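Local coordinates for ketosynthase (Streptomyces sp. MSC090213JE08, PDB 6KXD), which probably catalyses decarboxylative condensation of malonyl-ACP with an acyl chain on acyl carrier protein, and forms the ketosynthase of the ishigamide ketosynthase/chain length factor pair, at residues A[11-16]-A[249-254]; A[168-173]-A[334-339]; A[262-267]-A[396-401]. One frame throughout, in Å; residues are numbered along the deposited sequence.

Interaction 1 of 3, residues A[11-16]-A[249-254]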
# COMPACT_ATOMS: atom_id res chain seq x y z
N VAL A 11 -8.45 -1.17 -20.47
CA VAL A 11 -7.36 -1.21 -21.41
C VAL A 11 -6.23 -0.29 -20.95
O VAL A 11 -6.45 0.68 -20.23
CB VAL A 11 -7.85 -0.86 -22.83
CG1 VAL A 11 -8.69 -2.00 -23.40
CG2 VAL A 11 -8.64 0.45 -22.86
N LEU A 12 -5.02 -0.65 -21.38
CA LEU A 12 -3.82 0.08 -21.10
C LEU A 12 -3.57 1.04 -22.26
O LEU A 12 -3.14 0.59 -23.32
CB LEU A 12 -2.64 -0.88 -20.96
CG LEU A 12 -2.72 -1.81 -19.74
CD1 LEU A 12 -1.63 -2.87 -19.75
CD2 LEU A 12 -2.65 -1.00 -18.45
N THR A 13 -3.77 2.33 -22.00
CA THR A 13 -3.60 3.36 -23.00
C THR A 13 -2.29 4.14 -22.84
O THR A 13 -1.93 4.90 -23.73
CB THR A 13 -4.79 4.31 -22.98
OG1 THR A 13 -4.93 4.79 -21.65
CG2 THR A 13 -6.06 3.62 -23.41
N GLY A 14 -1.58 3.99 -21.72
CA GLY A 14 -0.32 4.71 -21.54
C GLY A 14 0.62 3.98 -20.62
O GLY A 14 0.18 3.32 -19.68
N PHE A 15 1.92 4.05 -20.93
CA PHE A 15 2.98 3.50 -20.13
C PHE A 15 4.01 4.58 -19.86
O PHE A 15 4.45 5.27 -20.79
CB PHE A 15 3.72 2.36 -20.83
CG PHE A 15 2.91 1.13 -21.15
CD1 PHE A 15 1.91 0.69 -20.30
CD2 PHE A 15 3.20 0.37 -22.27
CE1 PHE A 15 1.19 -0.45 -20.58
CE2 PHE A 15 2.49 -0.79 -22.54
CZ PHE A 15 1.48 -1.20 -21.70
N GLY A 16 4.39 4.71 -18.60
CA GLY A 16 5.46 5.53 -18.21
C GLY A 16 6.50 4.69 -17.50
O GLY A 16 6.13 3.94 -16.60
N ARG A 249 -12.21 8.40 -27.08
CA ARG A 249 -11.20 9.47 -26.94
C ARG A 249 -10.23 9.42 -28.13
O ARG A 249 -9.43 10.33 -28.33
CB ARG A 249 -10.46 9.22 -25.62
CG ARG A 249 -9.59 10.36 -25.09
CD ARG A 249 -9.17 10.11 -23.64
NE ARG A 249 -8.27 8.98 -23.41
CZ ARG A 249 -6.96 9.01 -23.68
NH1 ARG A 249 -6.50 9.97 -24.46
NH2 ARG A 249 -6.14 8.08 -23.20
N GLY A 250 -10.29 8.33 -28.90
CA GLY A 250 -9.32 8.04 -29.97
C GLY A 250 -7.96 7.62 -29.45
O GLY A 250 -6.93 7.90 -30.06
N ALA A 251 -7.95 6.92 -28.30
CA ALA A 251 -6.71 6.56 -27.64
C ALA A 251 -6.11 5.31 -28.30
O ALA A 251 -6.81 4.36 -28.62
CB ALA A 251 -6.97 6.33 -26.17
N ARG A 252 -4.79 5.31 -28.49
CA ARG A 252 -4.07 4.10 -28.83
C ARG A 252 -4.08 3.19 -27.59
O ARG A 252 -3.68 3.61 -26.52
CB ARG A 252 -2.67 4.47 -29.33
CG ARG A 252 -1.76 3.29 -29.64
CD ARG A 252 -0.94 2.82 -28.45
NE ARG A 252 0.11 3.75 -28.05
CZ ARG A 252 0.01 4.68 -27.10
NH1 ARG A 252 -0.97 4.67 -26.21
NH2 ARG A 252 0.91 5.65 -27.07
N ILE A 253 -4.50 1.93 -27.76
CA ILE A 253 -4.60 0.94 -26.71
C ILE A 253 -3.45 -0.07 -26.84
O ILE A 253 -3.38 -0.79 -27.82
CB ILE A 253 -5.99 0.27 -26.79
CG1 ILE A 253 -7.10 1.26 -26.44
CG2 ILE A 253 -6.03 -0.98 -25.93
CD1 ILE A 253 -8.50 0.75 -26.68
N HIS A 254 -2.56 -0.11 -25.84
CA HIS A 254 -1.37 -0.97 -25.85
C HIS A 254 -1.80 -2.43 -25.67
O HIS A 254 -1.31 -3.31 -26.40
CB HIS A 254 -0.38 -0.60 -24.74
CG HIS A 254 0.38 0.68 -24.92
ND1 HIS A 254 1.35 0.85 -25.89
CD2 HIS A 254 0.39 1.81 -24.18
CE1 HIS A 254 1.90 2.04 -25.77
NE2 HIS A 254 1.32 2.66 -24.73
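The rings of F15 and H254 form an offset stack, their centroids 4.2 Å apart and their planes only 10° from parallel. The CE2 rim of F15 slides under the imidazole, reaching to 3.5 Å from H254 CG. Against the opposite imidazole face lies R252 CD, so the histidine is held flat between an aromatic ring and an arginine chain.

Two hydrogen bonds cross. H254 N donates to L12 O at 2.7 Å. R252, its chain bent at chi2 and chi3, folds back to bring NH1 2.7 Å from T13 O in a weak bond, while its NH2 reaches D92 O.

The apolar part is small and branched: I253 CG2 packs 3.6 Å from V11 CB, and T13 CG2 touches A251 CB, although the threonine side chain sets out away from the loop; its hydroxyl serves E241, the salt-bridge partner of R249. Imidazole suits position 254 because it stacks and also bonds at both nitrogens, NE2 to D92 and ND1 weakly to E354; an alanine here would probably leave the F15 face without its mate and D92 short of a donor.

The loop thus closes over strand 10-19 just before strand 255-264 pairs with it. Strand 234-242 flanks the other edge, helix 243-247 packs on V11 and I253, and helix 341-355 packs on F15.

Interaction 2 of 3, residues A[168-173]-A[334-339]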
# COMPACT_ATOMS: atom_id res chain seq x y z
N THR A 168 2.54 -3.27 -0.59
CA THR A 168 2.64 -4.72 -0.60
C THR A 168 3.95 -5.12 -1.30
O THR A 168 4.03 -6.14 -2.06
CB THR A 168 1.38 -5.34 -1.20
OG1 THR A 168 1.24 -4.87 -2.54
CG2 THR A 168 0.13 -5.04 -0.42
N ALA A 169 4.95 -4.25 -1.15
CA ALA A 169 6.33 -4.53 -1.57
C ALA A 169 6.43 -4.99 -3.03
O ALA A 169 6.00 -4.28 -3.96
CB ALA A 169 6.93 -5.46 -0.56
N CYS A 170 7.04 -6.16 -3.31
CA CYS A 170 7.30 -6.54 -4.72
C CYS A 170 6.03 -6.76 -5.53
O CYS A 170 6.05 -6.68 -6.80
CB CYS A 170 8.07 -7.84 -4.80
SG CYS A 170 9.16 -7.97 -3.38
N ALA A 171 4.92 -7.01 -4.82
CA ALA A 171 3.69 -7.28 -5.50
C ALA A 171 2.90 -5.99 -5.71
O ALA A 171 1.87 -6.02 -6.32
CB ALA A 171 2.88 -8.28 -4.71
N ALA A 172 3.42 -4.86 -5.23
CA ALA A 172 2.60 -3.68 -5.07
C ALA A 172 2.15 -3.16 -6.43
O ALA A 172 1.02 -2.76 -6.59
CB ALA A 172 3.35 -2.67 -4.24
N GLY A 173 3.01 -3.22 -7.46
CA GLY A 173 2.61 -2.79 -8.81
C GLY A 173 1.39 -3.54 -9.35
O GLY A 173 0.49 -2.97 -9.83
N LEU A 334 16.35 -5.97 -14.86
CA LEU A 334 16.10 -4.80 -13.97
C LEU A 334 16.76 -4.93 -12.61
O LEU A 334 16.88 -3.96 -11.90
CB LEU A 334 14.60 -4.66 -13.79
CG LEU A 334 13.87 -4.30 -15.07
CD1 LEU A 334 12.39 -4.14 -14.83
CD2 LEU A 334 14.45 -3.02 -15.65
N GLY A 335 17.15 -6.14 -12.22
CA GLY A 335 17.35 -6.38 -10.84
C GLY A 335 15.99 -6.31 -10.15
O GLY A 335 14.94 -6.31 -10.81
N HIS A 336 16.02 -6.26 -8.83
CA HIS A 336 14.77 -6.29 -8.09
C HIS A 336 14.40 -4.85 -7.74
O HIS A 336 14.97 -4.30 -6.79
CB HIS A 336 14.92 -7.17 -6.85
CG HIS A 336 13.61 -7.41 -6.17
ND1 HIS A 336 12.48 -6.65 -6.46
CD2 HIS A 336 13.24 -8.33 -5.25
CE1 HIS A 336 11.47 -7.08 -5.71
NE2 HIS A 336 11.92 -8.11 -4.96
N SER A 337 13.49 -4.26 -8.51
CA SER A 337 13.15 -2.84 -8.38
C SER A 337 12.03 -2.63 -7.35
O SER A 337 11.32 -1.63 -7.39
CB SER A 337 12.83 -2.23 -9.71
OG SER A 337 11.74 -2.87 -10.33
N MET A 338 11.89 -3.60 -6.44
CA MET A 338 11.07 -3.47 -5.24
C MET A 338 9.63 -3.11 -5.66
O MET A 338 8.99 -3.83 -6.47
CB MET A 338 11.73 -2.46 -4.30
CG MET A 338 13.15 -2.83 -3.90
SD MET A 338 13.28 -4.59 -3.35
CE MET A 338 15.07 -4.70 -3.24
N GLY A 339 9.11 -2.00 -5.17
CA GLY A 339 7.72 -1.67 -5.43
C GLY A 339 7.46 -1.44 -6.90
O GLY A 339 6.34 -1.66 -7.38
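C170 and H336 meet in a fully buried loop-to-loop contact near the centre of the chain, where the turn leading into helix 172-185 faces the turn leading into helix 341-355. In the duplicated thiolase fold these turns occupy equivalent places in the two halves, and the backbone bears this out: A169 and M338 share an unusual conformation with positive phi (53° and 56°), each followed by a residue of helical shape.

The main-chain contact is correspondingly reciprocal. G339 CA approaches A169 O at 3.5 Å in a nearly straight CA-H...O contact, and C170 CA lies 3.6 Å from M338 O. The small A172 packs near G339, whose O sits 3.7 Å from G173 N.

The side chains meet at one place. C170 SG comes to the edge of the H336 ring, near its plane, 3.2 Å from NE2 and 3.4 Å from CE1. H336 reaches across with CG anti to its backbone N (chi1 -170°), which turns the NE2 edge to the cysteine sulfur. M338 folds back so that SD lies 3.8 Å above the imidazole plane, over its centre, a Met-aromatic contact that holds the ring from that side.

C170 sits in the 3-10 turn just before helix 172-185, a turn held by the bonds from A171 N to T168 O and from A172 N to A169 O. With H301 also packed against C170, the group is consistent with the Cys-His-His triad of the beta-ketoacyl synthases, in which the cysteine carries the acyl chain as a thioester. H336 and H301 beside the sulfur would then probably act on the malonyl substrate, as the two histidines do in relatives.

Interaction 3 of 3, residues A[262-267]-A[396-401]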
# COMPACT_ATOMS: atom_id res chain seq x y z
N LEU A 262 -5.39 -12.14 -6.19
CA LEU A 262 -4.67 -11.89 -4.98
C LEU A 262 -4.87 -13.11 -4.14
O LEU A 262 -5.99 -13.58 -3.98
CB LEU A 262 -5.25 -10.68 -4.25
CG LEU A 262 -5.13 -9.36 -4.99
CD1 LEU A 262 -5.78 -8.25 -4.17
CD2 LEU A 262 -3.66 -9.02 -5.25
N SER A 263 -3.76 -13.58 -3.57
CA SER A 263 -3.76 -14.54 -2.53
C SER A 263 -2.76 -14.16 -1.45
O SER A 263 -1.85 -13.38 -1.66
CB SER A 263 -3.43 -15.92 -3.04
OG SER A 263 -2.12 -15.93 -3.58
N CYS A 264 -2.98 -14.77 -0.29
CA CYS A 264 -2.14 -14.64 0.76
C CYS A 264 -1.71 -16.03 1.20
O CYS A 264 -2.54 -16.95 1.39
CB CYS A 264 -2.80 -13.88 1.91
SG CYS A 264 -1.65 -13.65 3.26
N ASP A 265 -0.41 -16.19 1.41
CA ASP A 265 0.12 -17.52 1.82
C ASP A 265 -0.33 -17.90 3.23
O ASP A 265 -0.51 -19.10 3.53
CB ASP A 265 1.64 -17.60 1.83
CG ASP A 265 2.35 -17.19 0.55
OD1 ASP A 265 1.73 -17.30 -0.53
OD2 ASP A 265 3.58 -16.84 0.66
N ALA A 266 -0.42 -16.91 4.12
CA ALA A 266 -0.79 -17.08 5.49
C ALA A 266 0.10 -18.17 6.07
O ALA A 266 -0.33 -19.08 6.77
CB ALA A 266 -2.27 -17.44 5.61
N ALA A 267 1.39 -18.07 5.75
CA ALA A 267 2.35 -19.08 6.19
C ALA A 267 3.58 -18.42 6.84
O ALA A 267 3.78 -18.45 8.06
CB ALA A 267 2.68 -19.95 5.00
N ALA A 396 5.34 -11.04 3.65
CA ALA A 396 3.97 -11.22 4.27
C ALA A 396 3.03 -12.11 3.42
O ALA A 396 1.79 -12.03 3.51
CB ALA A 396 3.36 -9.86 4.51
N GLY A 397 3.59 -12.96 2.56
CA GLY A 397 2.85 -13.91 1.76
C GLY A 397 1.92 -13.29 0.74
O GLY A 397 0.92 -13.87 0.36
N ASN A 398 2.21 -12.06 0.32
CA ASN A 398 1.34 -11.33 -0.50
C ASN A 398 1.64 -11.71 -1.95
O ASN A 398 2.76 -11.46 -2.40
CB ASN A 398 1.56 -9.84 -0.34
CG ASN A 398 0.95 -9.25 0.93
OD1 ASN A 398 0.90 -8.04 1.02
ND2 ASN A 398 0.46 -10.05 1.87
N ASN A 399 0.69 -12.33 -2.62
CA ASN A 399 0.84 -12.65 -4.00
C ASN A 399 -0.20 -11.91 -4.82
O ASN A 399 -1.38 -11.83 -4.43
CB ASN A 399 0.70 -14.15 -4.27
CG ASN A 399 1.58 -14.99 -3.39
OD1 ASN A 399 2.81 -14.97 -3.51
ND2 ASN A 399 0.95 -15.73 -2.48
N ALA A 400 0.22 -11.41 -5.97
CA ALA A 400 -0.62 -10.80 -6.94
C ALA A 400 -0.16 -11.22 -8.34
O ALA A 400 0.99 -11.06 -8.69
CB ALA A 400 -0.59 -9.30 -6.83
N VAL A 401 -1.11 -11.68 -9.13
CA VAL A 401 -0.89 -12.16 -10.48
C VAL A 401 -1.83 -11.39 -11.40
O VAL A 401 -3.03 -11.28 -11.11
CB VAL A 401 -1.12 -13.68 -10.55
CG1 VAL A 401 -0.91 -14.17 -11.97
CG2 VAL A 401 -0.23 -14.39 -9.55
O HOH W 1 4.48 -16.35 -1.75
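The carboxylate of D265 and the amide of N399 meet with their planes 40° apart. D265 OD1 lies in the amide plane at the ND2 edge, 2.6 Å from N399 ND2, whereas from the aspartate's side that nitrogen stands above the carboxylate plane. The same ND2 also donates to S263 OG at 3.3 Å, with the hydroxyl somewhat out of the amide plane. A water bridges the two remaining oxygens, donating to D265 OD2 at 2.6 Å and to N399 OD1 at 2.8 Å.

These groups crown an antiparallel strand pair, part of the mixed sheet of the thiolase-type fold in which strand 398-405 runs beside strand 255-264. S263 and N399 form its hydrogen-bonded pair, with S263 N giving to N399 O and N399 N to S263 O; their side chains share the face turned to helix 274-288, where S263 OG also bonds to G276 O. N399 CG lies anti to its carbonyl carbon (chi1 -52°), which carries the amide over the serine. On the other face L262 CD2 presses tightly on A400 CB, at 3.5 Å, beside Y175 of helix 172-185. N398, on that face too, bonds through ND2 to N171 of the neighbouring subunit, and C264 makes backbone bonds to that subunit, so this end of the pair lies at the dimer interface.

Beyond C264 the ladder gains one more bond, D265 N to G397 O at 2.9 Å. Glycine is apt at 397: phi is positive, and a beta carbon would clash with D265 CB.

Chemically, the buried carboxylate takes its hydrogen bonds here from an amide and a water. Both of its oxygens receive a donor, which probably favours the ionised form, and asparagine suits 399 because its NH2 supplies two donors and its carbonyl accepts from both the water and S393 OG.

How the interactions relate
From the N terminus, strand 10-19 comes first and waits more than two hundred residues for the loop at 249-254, which closes interaction 1. Inside that long loop lies 168-173, whose partner 334-339 comes only afterwards, so interactions 1 and 2 cross. Residues 262-267 follow soon after 249-254, at the far end of strand 255-264, and pair with 396-401 near the C terminus. Interaction 3 is therefore in series with interaction 1 but crosses interaction 2. Interactions 1 and 3 work on neighbouring strands of one sheet, their centres about 30 Å apart. Interactions 2 and 3 touch directly: T168 and A171 pack on N398, joining the cysteine turn to the sheet.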